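Local coordinates for interpain A (Prevotella intermedia, PDB 3BB7), which probably acts as a C10-family cysteine peptidase, captured here as a proenzyme fragment of a longer protein, with its pro-region and catalytic domain, at residues S243-G248 / F269-Y274; Y207-A212 / A224-R229; V74-P79 / N275-V280; V44-P49 / N287-G292. The protein carries 1 engineered substitution. One frame throughout, in Å; residues are numbered along the deposited sequence. Where two conformers were deposited one is given.

From the N terminus, contact 4 opens first at 44-49, in the loop leading into helix 49-68 of the pro-region, and contact 3 next at 74-79. Two shorter loops lie inside: contact 2 closes helix 208-218 onto strand 225-228, and then contact 1 opens, bringing the end of helix 234-246 back to strand 267-274. Contact 3 closes at 275-280, directly after contact 1, tying the segment after the pro-region helix to a hairpin turn. Contact 4 closes last at 287-292, tying pro-region to catalytic domain. Thus 1 and 2 stand in series within 3, itself nested in 4, and none cross. Contacts 1 and 2 pack helices on the large antiparallel sheet, and contact 3 touches contact 1.

Contact 1 of 4, residues S243-G248 / F269-Y274; sequences SELTKG and FVIDGY
Thr246 OG1 is gripped by two backbone groups, hydrogen bonding to Phe242 O one turn back in its helix and to Ala83 N, and it lies 2.9 Å from Tyr274 OH. That phenol oxygen is itself hydrogen-bonded to Ala83 O, so the backbone of Ala83 joins the ends of both side chains. The Tyr274 ring turns its edge to the helix: Leu245 CB meets Tyr274 CE1 at 3.7 Å, close to the ring plane. With CG set between the backbone N and the carbonyl carbon (chi1 60°), the ring reaches out from the strand toward the helix. The rest of Leu245 packs on the strand. Its CD1 presses on the strand's backbone, 3.4 Å from Gly273 N, a buried amide with no hydrogen-bonding partner, while CD2 meets Ile271 CG2 at 4.1 Å, the two side chains crossing near a right angle. Just beyond, Gly248 closes the helix in a Schellman motif, with Gly248 N bonded to Leu245 O at 2.8 Å, and the chain enters strand 251-255, whose Leu251 also touches Leu245. A helix laid in this way on the antiparallel sheet that also carries the predicted catalytic His267 belongs to the papain-like fold of clan CA peptidases.

Contact 2 of 4, residues Y207-A212 / A224-R229; sequences YMTDCA and AEYITR
A helix followed by an antiparallel edge strand makes this contact: helix 208-218 turns back into strand 225-228, outermost in the large sheet. The two axes approach to 6.9 Å, and their directions differ by 156°. Tyr226 gives the largest share of the interface, its ring laid against the first helical turn. The backbone N of Thr209 stands over one face, 3.9 Å from the Tyr226 ring plane and displaced from the ring centre toward its margin. Beside it, Thr209 CB reaches Tyr226 CD1 at 3.7 Å, and Met208 CB comes obliquely to Tyr226 CD2 at the same distance. An unusual, unstaggered chi1 of 138° gives the ring this place. One turn on, Ala212 CB packs on the strand at Tyr226, 3.6 Å from its N and 3.8 Å from its CB, while Ala224 CB touches Ala212 O at 4.0 Å. The contact is van der Waals throughout, without hydrogen bonds. Met208 bends at chi2 (-65°), turning the end of its chain away from the strand; it also touches Val117 of helix 116-128 and Val314 of strand 312-315. Its side chain is about 7 Å from those of the predicted proton acceptor His267 and of Ala116, the engineered residue at the nucleophile position. The packing joins the sheet's edge strand to a helix that begins near the predicted active site, consistent with the papain-like fold of clan CA.

Contact 3 of 4, residues V74-P79 / N275-V280; sequences VIKPDP and NKAGLV
Pro77 and Lys76 lie against the backbone of the turn at 275-278, chiefly against its carbonyl oxygens. Pro77 CD is 3.4 Å from Lys276 O, and Pro77 CG is 3.6 Å from Asn275 O, so one edge of the proline ring spans two successive peptides. Lys76, extended beyond CG, runs its methylenes alongside the turn, CG coming within 3.7 Å of Ala277 O. Gly278 brings its CA up to Ile75 O at 3.6 Å, and with no side chain the two backbones close in there. No direct hydrogen bond crosses; the polar links run through water. One water bridges Gly278 O, at 2.9 Å, and Ile75 O, the latter at a doubtfully short distance, and a second lies 2.7 Å from Lys276 O and near Pro77 O.

Behind this first shell the turn is held by its own bonds. It is a type I beta turn, with Gly278 N bonded to Asn275 O at 3.0 Å, and Asn275 N reaches Leu279 O at 2.9 Å. The Asn275 side chain folds back over the turn (chi1 70°), where its OD1 accepts weak bonds from Ala277 N and Leu279 N. Farther out, Ile75 N is hydrogen-bonded to Asp297 OD2. The turn joins strands 267-274 and 280-283 in a beta hairpin, and segment 74-79 passes between its tip and helix 234-246, Ile75 touching Met238 and Pro77 resting on both Phe242 and Tyr274.

Contact 4 of 4, residues V44-P49 / N287-G292; sequences VETDNP and NGDVDG
Hydrogen bonds from Thr46 and Asn48 to Asp289 join the two loops. Thr46 OG1 donates to Asp289 OD1 at 2.7 Å, meeting the carboxylate on its anti side and 18° out of its plane, the two side chains lying alongside one another in opposing senses. The same hydroxyl accepts from Asn48 N at 3.2 Å with a nearly straight N-H...O angle of 165°, an ST turn that ties Thr46 to the start of helix 49-68. With CG anti to the backbone N (chi1 -176°), Asn48 extends its amide toward the turn and divides it: ND2 makes a weak bond to Asp289 O at 3.2 Å, while OD1 caps the helix at Phe51 N. These residues join the pro-region to the catalytic domain close to the predicted active site, the Asn48 side chain being about 7 Å from that of His267, the predicted proton acceptor.

Van der Waals contact comes from Val290, whose CG2 lies 3.5 Å from Asn48 ND2 and 4.3 Å from Thr46 CG2. Within the catalytic domain Asp289 and Val290 are the middle residues of a type II beta turn, closed by Asp291 N bonded to Gly288 O at 3.1 Å. Val290 O is gripped by Tyr294 OH and Trp284 NE1, and Trp286 packs on both Thr46 and Asn48.

Contact 1 of 4, residues S243-G248 / F269-Y274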
loop_
_atom_site.group_PDB
_atom_site.type_symbol
_atom_site.label_atom_id
_atom_site.label_comp_id
_atom_site.label_asym_id
_atom_site.label_seq_id
_atom_site.Cartn_x
_atom_site.Cartn_y
_atom_site.Cartn_z
ATOM N N SER A 243 -15.424 2.087 -8.270
ATOM C CA SER A 243 -16.474 1.130 -7.973
ATOM C C SER A 243 -16.185 0.359 -6.672
ATOM O O SER A 243 -17.102 0.155 -5.823
ATOM C CB SER A 243 -16.771 0.229 -9.170
ATOM O OG SER A 243 -15.690 -0.623 -9.459
ATOM N N GLU A 244 -14.933 -0.064 -6.489
ATOM C CA GLU A 244 -14.623 -0.841 -5.307
ATOM C C GLU A 244 -14.721 0.038 -4.057
ATOM O O GLU A 244 -15.255 -0.368 -3.039
ATOM C CB GLU A 244 -13.235 -1.452 -5.413
ATOM C CG GLU A 244 -13.171 -2.585 -6.386
ATOM C CD GLU A 244 -13.815 -3.844 -5.897
ATOM O OE1 GLU A 244 -14.140 -3.973 -4.692
ATOM O OE2 GLU A 244 -13.978 -4.743 -6.745
ATOM N N LEU A 245 -14.207 1.259 -4.131
ATOM C CA LEU A 245 -14.269 2.119 -2.940
ATOM C C LEU A 245 -15.687 2.573 -2.617
ATOM O O LEU A 245 -16.039 2.713 -1.434
ATOM C CB LEU A 245 -13.268 3.295 -3.044
ATOM C CG LEU A 245 -11.818 2.950 -2.568
ATOM C CD1 LEU A 245 -11.751 2.613 -1.058
ATOM C CD2 LEU A 245 -11.202 1.832 -3.355
ATOM N N THR A 246 -16.501 2.809 -3.655
ATOM C CA THR A 246 -17.918 3.115 -3.451
ATOM C C THR A 246 -18.598 2.021 -2.620
ATOM O O THR A 246 -19.530 2.282 -1.846
ATOM C CB THR A 246 -18.618 3.211 -4.811
ATOM O OG1 THR A 246 -18.227 4.432 -5.446
ATOM C CG2 THR A 246 -20.153 3.183 -4.671
ATOM N N LYS A 247 -18.191 0.778 -2.844
ATOM C CA LYS A 247 -18.706 -0.365 -2.112
ATOM C C LYS A 247 -18.078 -0.546 -0.726
ATOM O O LYS A 247 -18.428 -1.495 -0.012
ATOM C CB LYS A 247 -18.471 -1.646 -2.917
ATOM C CG LYS A 247 -19.161 -1.676 -4.267
ATOM C CD LYS A 247 -18.669 -2.845 -5.115
ATOM C CE LYS A 247 -19.203 -2.769 -6.547
ATOM N NZ LYS A 247 -20.674 -2.486 -6.630
ATOM N N GLY A 248 -17.149 0.332 -0.356
ATOM C CA GLY A 248 -16.482 0.252 0.949
ATOM C C GLY A 248 -15.404 -0.827 1.000
ATOM O O GLY A 248 -15.201 -1.466 2.055
ATOM N N PHE A 269 0.742 -0.679 -0.835
ATOM C CA PHE A 269 0.048 0.264 -0.006
ATOM C C PHE A 269 -1.425 -0.041 -0.138
ATOM O O PHE A 269 -1.819 -0.943 -0.904
ATOM C CB PHE A 269 0.391 1.720 -0.398
ATOM C CG PHE A 269 0.248 2.040 -1.879
ATOM C CD1 PHE A 269 -0.972 2.488 -2.421
ATOM C CD2 PHE A 269 1.346 1.938 -2.724
ATOM C CE1 PHE A 269 -1.076 2.823 -3.780
ATOM C CE2 PHE A 269 1.237 2.284 -4.090
ATOM C CZ PHE A 269 0.031 2.698 -4.599
ATOM N N VAL A 270 -2.235 0.704 0.604
ATOM C CA VAL A 270 -3.682 0.539 0.542
ATOM C C VAL A 270 -4.319 1.794 -0.050
ATOM O O VAL A 270 -3.985 2.923 0.373
ATOM C CB VAL A 270 -4.315 0.227 1.928
ATOM C CG1 VAL A 270 -5.824 0.008 1.808
ATOM C CG2 VAL A 270 -3.610 -0.974 2.539
ATOM N N ILE A 271 -5.225 1.604 -1.015
ATOM C CA ILE A 271 -6.108 2.717 -1.433
ATOM C C ILE A 271 -7.372 2.572 -0.631
ATOM O O ILE A 271 -8.089 1.555 -0.731
ATOM C CB ILE A 271 -6.442 2.698 -2.944
ATOM C CG1 ILE A 271 -5.149 2.926 -3.766
ATOM C CG2 ILE A 271 -7.579 3.733 -3.276
ATOM C CD1 ILE A 271 -5.368 2.681 -5.249
ATOM N N ASP A 272 -7.683 3.598 0.144
ATOM C CA ASP A 272 -8.815 3.517 1.045
ATOM C C ASP A 272 -9.791 4.670 0.922
ATOM O O ASP A 272 -10.572 4.930 1.832
ATOM C CB ASP A 272 -8.358 3.309 2.496
ATOM C CG ASP A 272 -7.661 4.499 3.084
ATOM O OD1 ASP A 272 -7.536 4.524 4.332
ATOM O OD2 ASP A 272 -7.241 5.422 2.331
ATOM N N GLY A 273 -9.803 5.310 -0.242
ATOM C CA GLY A 273 -10.813 6.364 -0.496
ATOM C C GLY A 273 -10.440 7.100 -1.769
ATOM O O GLY A 273 -9.408 6.806 -2.404
ATOM N N TYR A 274 -11.234 8.109 -2.103
ATOM C CA TYR A 274 -10.933 9.006 -3.216
ATOM C C TYR A 274 -11.717 10.275 -3.026
ATOM O O TYR A 274 -12.725 10.288 -2.310
ATOM C CB TYR A 274 -11.260 8.386 -4.575
ATOM C CG TYR A 274 -12.703 7.975 -4.816
ATOM C CD1 TYR A 274 -13.126 6.669 -4.601
ATOM C CD2 TYR A 274 -13.647 8.898 -5.273
ATOM C CE1 TYR A 274 -14.439 6.306 -4.831
ATOM C CE2 TYR A 274 -14.959 8.537 -5.505
ATOM C CZ TYR A 274 -15.341 7.227 -5.309
ATOM O OH TYR A 274 -16.638 6.855 -5.541
#

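Contact 2 of 4, residues Y207-A212 / A224-R229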
loop_
_atom_site.group_PDB
_atom_site.type_symbol
_atom_site.label_atom_id
_atom_site.label_comp_id
_atom_site.label_asym_id
_atom_site.label_seq_id
_atom_site.Cartn_x
_atom_site.Cartn_y
_atom_site.Cartn_z
ATOM N N TYR A 207 5.068 -11.163 -4.440
ATOM C CA TYR A 207 4.314 -10.909 -5.672
ATOM C C TYR A 207 2.832 -10.864 -5.384
ATOM O O TYR A 207 2.316 -11.673 -4.609
ATOM C CB TYR A 207 4.594 -11.998 -6.706
ATOM C CG TYR A 207 6.050 -12.062 -7.095
ATOM C CD1 TYR A 207 6.861 -13.095 -6.637
ATOM C CD2 TYR A 207 6.617 -11.077 -7.900
ATOM C CE1 TYR A 207 8.241 -13.145 -7.006
ATOM C CE2 TYR A 207 7.972 -11.102 -8.252
ATOM C CZ TYR A 207 8.764 -12.146 -7.805
ATOM O OH TYR A 207 10.105 -12.179 -8.157
ATOM N N MET A 208 2.125 -9.956 -6.041
ATOM C CA MET A 208 0.685 -9.819 -5.804
ATOM C C MET A 208 -0.098 -11.043 -6.210
ATOM O O MET A 208 -1.114 -11.345 -5.605
ATOM C CB MET A 208 0.124 -8.566 -6.488
ATOM C CG MET A 208 0.576 -7.316 -5.826
ATOM S SD MET A 208 -0.082 -7.186 -4.137
ATOM C CE MET A 208 0.667 -5.631 -3.693
ATOM N N THR A 209 0.402 -11.794 -7.191
ATOM C CA THR A 209 -0.276 -13.017 -7.567
ATOM C C THR A 209 -0.302 -14.017 -6.396
ATOM O O THR A 209 -1.303 -14.743 -6.192
ATOM C CB THR A 209 0.368 -13.645 -8.814
ATOM O OG1 THR A 209 -0.408 -14.773 -9.240
ATOM C CG2 THR A 209 1.812 -14.099 -8.563
ATOM N N ASP A 210 0.781 -14.029 -5.625
ATOM C CA ASP A 210 0.895 -14.919 -4.466
ATOM C C ASP A 210 0.063 -14.383 -3.303
ATOM O O ASP A 210 -0.571 -15.159 -2.582
ATOM C CB ASP A 210 2.355 -15.082 -4.085
ATOM C CG ASP A 210 3.159 -15.833 -5.116
ATOM O OD1 ASP A 210 2.646 -16.778 -5.755
ATOM O OD2 ASP A 210 4.354 -15.472 -5.250
ATOM N N CYS A 211 0.019 -13.058 -3.147
ATOM C CA CYS A 211 -0.845 -12.453 -2.147
ATOM C C CYS A 211 -2.320 -12.887 -2.375
ATOM O O CYS A 211 -2.969 -13.407 -1.449
ATOM C CB CYS A 211 -0.680 -10.935 -2.191
ATOM S SG CYS A 211 -1.715 -10.040 -1.022
ATOM N N ALA A 212 -2.807 -12.760 -3.617
ATOM C CA ALA A 212 -4.188 -13.092 -3.949
ATOM C C ALA A 212 -4.431 -14.600 -3.704
ATOM O O ALA A 212 -5.440 -14.989 -3.107
ATOM C CB ALA A 212 -4.440 -12.740 -5.395
ATOM N N ALA A 224 -10.952 -13.137 -3.755
ATOM C CA ALA A 224 -9.691 -12.395 -3.923
ATOM C C ALA A 224 -9.058 -12.704 -5.274
ATOM O O ALA A 224 -9.028 -13.872 -5.720
ATOM C CB ALA A 224 -8.722 -12.706 -2.789
ATOM N N GLU A 225 -8.550 -11.655 -5.922
ATOM C CA GLU A 225 -7.880 -11.857 -7.214
ATOM C C GLU A 225 -6.929 -10.706 -7.500
ATOM O O GLU A 225 -7.177 -9.569 -7.117
ATOM C CB GLU A 225 -8.930 -12.039 -8.332
ATOM C CG GLU A 225 -9.802 -10.818 -8.484
ATOM C CD GLU A 225 -10.501 -10.740 -9.826
ATOM O OE1 GLU A 225 -11.488 -9.992 -9.920
ATOM O OE2 GLU A 225 -10.077 -11.441 -10.770
ATOM N N TYR A 226 -5.836 -11.014 -8.179
ATOM C CA TYR A 226 -4.853 -10.027 -8.559
ATOM C C TYR A 226 -5.126 -9.608 -10.006
ATOM O O TYR A 226 -5.422 -10.461 -10.854
ATOM C CB TYR A 226 -3.450 -10.678 -8.411
ATOM C CG TYR A 226 -2.417 -10.408 -9.494
ATOM C CD1 TYR A 226 -2.080 -11.388 -10.430
ATOM C CD2 TYR A 226 -1.768 -9.183 -9.561
ATOM C CE1 TYR A 226 -1.143 -11.133 -11.409
ATOM C CE2 TYR A 226 -0.798 -8.922 -10.527
ATOM C CZ TYR A 226 -0.506 -9.894 -11.450
ATOM O OH TYR A 226 0.443 -9.614 -12.405
ATOM N N ILE A 227 -5.037 -8.307 -10.271
ATOM C CA ILE A 227 -5.088 -7.792 -11.657
ATOM C C ILE A 227 -3.951 -6.805 -11.868
ATOM O O ILE A 227 -3.444 -6.225 -10.899
ATOM C CB ILE A 227 -6.463 -7.163 -11.976
ATOM C CG1 ILE A 227 -6.770 -5.939 -11.091
ATOM C CG2 ILE A 227 -7.578 -8.260 -11.899
ATOM C CD1 ILE A 227 -8.030 -5.199 -11.532
ATOM N N THR A 228 -3.533 -6.631 -13.119
ATOM C CA THR A 228 -2.417 -5.739 -13.385
ATOM C C THR A 228 -2.806 -4.600 -14.334
ATOM O O THR A 228 -3.585 -4.788 -15.274
ATOM C CB THR A 228 -1.193 -6.512 -13.844
ATOM O OG1 THR A 228 -0.012 -5.687 -13.707
ATOM C CG2 THR A 228 -1.339 -6.952 -15.264
ATOM N N ARG A 229 -2.291 -3.402 -14.039
ATOM C CA ARG A 229 -2.765 -2.209 -14.736
ATOM C C ARG A 229 -2.494 -2.221 -16.229
ATOM O O ARG A 229 -3.271 -1.661 -16.984
ATOM C CB ARG A 229 -2.185 -0.935 -14.107
ATOM C CG ARG A 229 -2.898 0.295 -14.634
ATOM C CD ARG A 229 -2.452 1.534 -13.894
ATOM N NE ARG A 229 -2.978 2.706 -14.576
ATOM C CZ ARG A 229 -3.119 3.910 -14.017
ATOM N NH1 ARG A 229 -2.776 4.125 -12.742
ATOM N NH2 ARG A 229 -3.629 4.903 -14.741
#

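Contact 3 of 4, residues V74-P79 / N275-V280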
loop_
_atom_site.group_PDB
_atom_site.type_symbol
_atom_site.label_atom_id
_atom_site.label_comp_id
_atom_site.label_asym_id
_atom_site.label_seq_id
_atom_site.Cartn_x
_atom_site.Cartn_y
_atom_site.Cartn_z
ATOM N N VAL A 74 -6.666 13.394 -16.615
ATOM C CA VAL A 74 -7.273 13.694 -15.320
ATOM C C VAL A 74 -8.641 13.022 -15.354
ATOM O O VAL A 74 -9.488 13.341 -16.204
ATOM C CB VAL A 74 -7.445 15.208 -15.123
ATOM C CG1 VAL A 74 -8.146 15.476 -13.817
ATOM C CG2 VAL A 74 -6.084 15.880 -15.127
ATOM N N ILE A 75 -8.821 12.040 -14.488
ATOM C CA ILE A 75 -10.050 11.243 -14.482
ATOM C C ILE A 75 -10.698 11.450 -13.129
ATOM O O ILE A 75 -10.058 11.203 -12.076
ATOM C CB ILE A 75 -9.725 9.756 -14.710
ATOM C CG1 ILE A 75 -9.074 9.546 -16.075
ATOM C CG2 ILE A 75 -10.983 8.906 -14.592
ATOM C CD1 ILE A 75 -8.500 8.149 -16.250
ATOM N N LYS A 76 -11.959 11.876 -13.148
ATOM C CA LYS A 76 -12.729 12.175 -11.935
ATOM C C LYS A 76 -13.890 11.194 -11.854
ATOM O O LYS A 76 -14.427 10.780 -12.902
ATOM C CB LYS A 76 -13.244 13.616 -11.983
ATOM C CG LYS A 76 -12.130 14.650 -11.970
ATOM C CD LYS A 76 -12.671 16.013 -11.707
ATOM C CE LYS A 76 -11.607 17.067 -11.822
ATOM N NZ LYS A 76 -12.080 18.433 -11.440
ATOM N N PRO A 77 -14.287 10.809 -10.627
ATOM C CA PRO A 77 -15.386 9.851 -10.472
ATOM C C PRO A 77 -16.713 10.469 -10.919
ATOM O O PRO A 77 -17.058 11.583 -10.482
ATOM C CB PRO A 77 -15.402 9.584 -8.962
ATOM C CG PRO A 77 -14.764 10.810 -8.342
ATOM C CD PRO A 77 -13.725 11.222 -9.328
ATOM N N ASP A 78 -17.462 9.749 -11.757
ATOM C CA ASP A 78 -18.767 10.223 -12.235
ATOM C C ASP A 78 -19.791 9.999 -11.133
ATOM O O ASP A 78 -20.073 8.862 -10.814
ATOM C CB ASP A 78 -19.133 9.401 -13.471
ATOM C CG ASP A 78 -20.439 9.841 -14.121
ATOM O OD1 ASP A 78 -20.662 9.441 -15.279
ATOM O OD2 ASP A 78 -21.233 10.576 -13.508
ATOM N N PRO A 79 -20.347 11.076 -10.544
ATOM C CA PRO A 79 -21.270 10.869 -9.430
ATOM C C PRO A 79 -22.602 10.239 -9.824
ATOM O O PRO A 79 -23.403 9.923 -8.941
ATOM C CB PRO A 79 -21.454 12.283 -8.852
ATOM C CG PRO A 79 -21.165 13.179 -9.964
ATOM C CD PRO A 79 -20.155 12.514 -10.832
ATOM N N ASN A 275 -11.227 11.346 -3.643
ATOM C CA ASN A 275 -11.936 12.620 -3.553
ATOM C C ASN A 275 -12.638 12.948 -4.869
ATOM O O ASN A 275 -12.562 12.178 -5.845
ATOM C CB ASN A 275 -11.037 13.764 -3.009
ATOM C CG ASN A 275 -9.944 14.216 -3.967
ATOM O OD1 ASN A 275 -9.926 13.867 -5.145
ATOM N ND2 ASN A 275 -8.994 15.009 -3.438
ATOM N N LYS A 276 -13.347 14.077 -4.894
ATOM C CA LYS A 276 -14.106 14.454 -6.077
ATOM C C LYS A 276 -13.254 14.699 -7.313
ATOM O O LYS A 276 -13.727 14.541 -8.430
ATOM C CB LYS A 276 -14.943 15.692 -5.769
ATOM C CG LYS A 276 -16.000 15.411 -4.774
ATOM C CD LYS A 276 -16.835 16.664 -4.595
ATOM C CE LYS A 276 -18.005 16.425 -3.675
ATOM N NZ LYS A 276 -18.656 17.753 -3.337
ATOM N N ALA A 277 -11.996 15.102 -7.111
ATOM C CA ALA A 277 -11.097 15.336 -8.202
ATOM C C ALA A 277 -10.333 14.077 -8.629
ATOM O O ALA A 277 -9.475 14.142 -9.509
ATOM C CB ALA A 277 -10.139 16.432 -7.809
ATOM N N GLY A 278 -10.673 12.927 -8.038
ATOM C CA GLY A 278 -10.126 11.650 -8.476
ATOM C C GLY A 278 -8.806 11.260 -7.822
ATOM O O GLY A 278 -8.275 10.186 -8.125
ATOM N N LEU A 279 -8.243 12.111 -6.949
ATOM C CA LEU A 279 -7.092 11.640 -6.125
ATOM C C LEU A 279 -7.521 10.508 -5.198
ATOM O O LEU A 279 -8.666 10.472 -4.725
ATOM C CB LEU A 279 -6.496 12.781 -5.290
ATOM C CG LEU A 279 -5.616 13.764 -6.063
ATOM C CD1 LEU A 279 -6.429 14.596 -7.021
ATOM C CD2 LEU A 279 -4.868 14.622 -5.047
ATOM N N VAL A 280 -6.617 9.568 -4.938
ATOM C CA VAL A 280 -6.954 8.445 -4.061
ATOM C C VAL A 280 -6.322 8.626 -2.680
ATOM O O VAL A 280 -5.198 9.141 -2.562
ATOM C CB VAL A 280 -6.558 7.099 -4.696
ATOM C CG1 VAL A 280 -7.411 6.843 -5.929
ATOM C CG2 VAL A 280 -5.052 7.060 -5.048
HETATM O O HOH W 1 -8.708 9.463 -10.863
HETATM O O HOH W 2 -16.271 14.291 -9.311
#

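Contact 4 of 4, residues V44-P49 / N287-G292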
loop_
_atom_site.group_PDB
_atom_site.type_symbol
_atom_site.label_atom_id
_atom_site.label_comp_id
_atom_site.label_asym_id
_atom_site.label_seq_id
_atom_site.Cartn_x
_atom_site.Cartn_y
_atom_site.Cartn_z
ATOM N N VAL A 44 7.944 15.118 6.761
ATOM C CA VAL A 44 9.275 14.855 7.339
ATOM C C VAL A 44 9.931 13.818 6.440
ATOM O O VAL A 44 9.247 12.960 5.898
ATOM C CB VAL A 44 9.233 14.332 8.809
ATOM C CG1 VAL A 44 10.646 14.010 9.317
ATOM C CG2 VAL A 44 8.600 15.348 9.737
ATOM N N GLU A 45 11.245 13.915 6.263
ATOM C CA GLU A 45 11.949 12.952 5.427
ATOM C C GLU A 45 11.759 11.566 6.016
ATOM O O GLU A 45 11.735 11.360 7.233
ATOM C CB GLU A 45 13.438 13.305 5.263
ATOM C CG GLU A 45 13.729 14.459 4.290
ATOM C CD GLU A 45 13.724 14.042 2.814
ATOM O OE1 GLU A 45 14.470 14.664 2.029
ATOM O OE2 GLU A 45 12.988 13.104 2.426
ATOM N N THR A 46 11.577 10.620 5.127
ATOM C CA THR A 46 11.163 9.309 5.529
ATOM C C THR A 46 11.721 8.290 4.568
ATOM O O THR A 46 11.917 8.591 3.409
ATOM C CB THR A 46 9.601 9.227 5.574
ATOM O OG1 THR A 46 9.191 7.893 5.878
ATOM C CG2 THR A 46 8.949 9.684 4.254
ATOM N N ASP A 47 11.991 7.087 5.065
ATOM C CA ASP A 47 12.506 6.027 4.218
ATOM C C ASP A 47 11.386 5.369 3.434
ATOM O O ASP A 47 11.664 4.572 2.561
ATOM C CB ASP A 47 13.212 4.950 5.060
ATOM C CG ASP A 47 14.588 5.369 5.534
ATOM O OD1 ASP A 47 15.127 6.391 5.063
ATOM O OD2 ASP A 47 15.153 4.644 6.376
ATOM N N ASN A 48 10.135 5.706 3.758
ATOM C CA ASN A 48 8.919 5.144 3.109
ATOM C C ASN A 48 9.170 4.697 1.656
ATOM O O ASN A 48 9.155 5.505 0.749
ATOM C CB ASN A 48 7.804 6.211 3.186
ATOM C CG ASN A 48 6.476 5.745 2.657
ATOM O OD1 ASN A 48 6.390 4.800 1.886
ATOM N ND2 ASN A 48 5.427 6.461 3.030
ATOM N N PRO A 49 9.404 3.400 1.431
ATOM C CA PRO A 49 9.756 2.949 0.079
ATOM C C PRO A 49 8.611 3.088 -0.954
ATOM O O PRO A 49 8.877 3.285 -2.160
ATOM C CB PRO A 49 10.124 1.465 0.292
ATOM C CG PRO A 49 10.524 1.436 1.753
ATOM C CD PRO A 49 9.483 2.288 2.398
ATOM N N ASN A 287 4.081 3.605 8.980
ATOM C CA ASN A 287 3.817 4.244 10.278
ATOM C C ASN A 287 3.080 5.562 10.150
ATOM O O ASN A 287 3.226 6.453 11.021
ATOM C CB ASN A 287 5.133 4.416 11.068
ATOM C CG ASN A 287 5.950 3.156 11.026
ATOM O OD1 ASN A 287 5.517 2.131 11.543
ATOM N ND2 ASN A 287 7.063 3.187 10.297
ATOM N N GLY A 288 2.313 5.686 9.066
ATOM C CA GLY A 288 1.528 6.889 8.810
ATOM C C GLY A 288 2.310 7.969 8.071
ATOM O O GLY A 288 1.699 8.945 7.584
ATOM N N ASP A 289 3.620 7.797 7.912
ATOM C CA ASP A 289 4.409 8.843 7.261
ATOM C C ASP A 289 3.822 9.136 5.878
ATOM O O ASP A 289 3.706 8.251 5.039
ATOM C CB ASP A 289 5.842 8.394 7.055
ATOM C CG ASP A 289 6.634 8.278 8.353
ATOM O OD1 ASP A 289 7.826 7.852 8.264
ATOM O OD2 ASP A 289 6.106 8.634 9.439
ATOM N N VAL A 290 3.533 10.405 5.660
ATOM C CA VAL A 290 3.035 10.964 4.397
ATOM C C VAL A 290 1.772 10.339 3.800
ATOM O O VAL A 290 1.494 10.529 2.622
ATOM C CB VAL A 290 4.180 11.234 3.350
ATOM C CG1 VAL A 290 5.216 12.212 3.922
ATOM C CG2 VAL A 290 4.863 9.949 2.858
ATOM N N ASP A 291 0.972 9.674 4.637
ATOM C CA ASP A 291 -0.345 9.224 4.178
ATOM C C ASP A 291 -1.135 10.467 3.748
ATOM O O ASP A 291 -0.973 11.556 4.324
ATOM C CB ASP A 291 -1.122 8.455 5.263
ATOM C CG ASP A 291 -0.523 7.109 5.591
ATOM O OD1 ASP A 291 0.405 6.667 4.879
ATOM O OD2 ASP A 291 -1.031 6.468 6.564
ATOM N N GLY A 292 -1.955 10.324 2.712
ATOM C CA GLY A 292 -2.703 11.466 2.163
ATOM C C GLY A 292 -3.372 11.096 0.865
ATOM O O GLY A 292 -3.545 9.905 0.577
#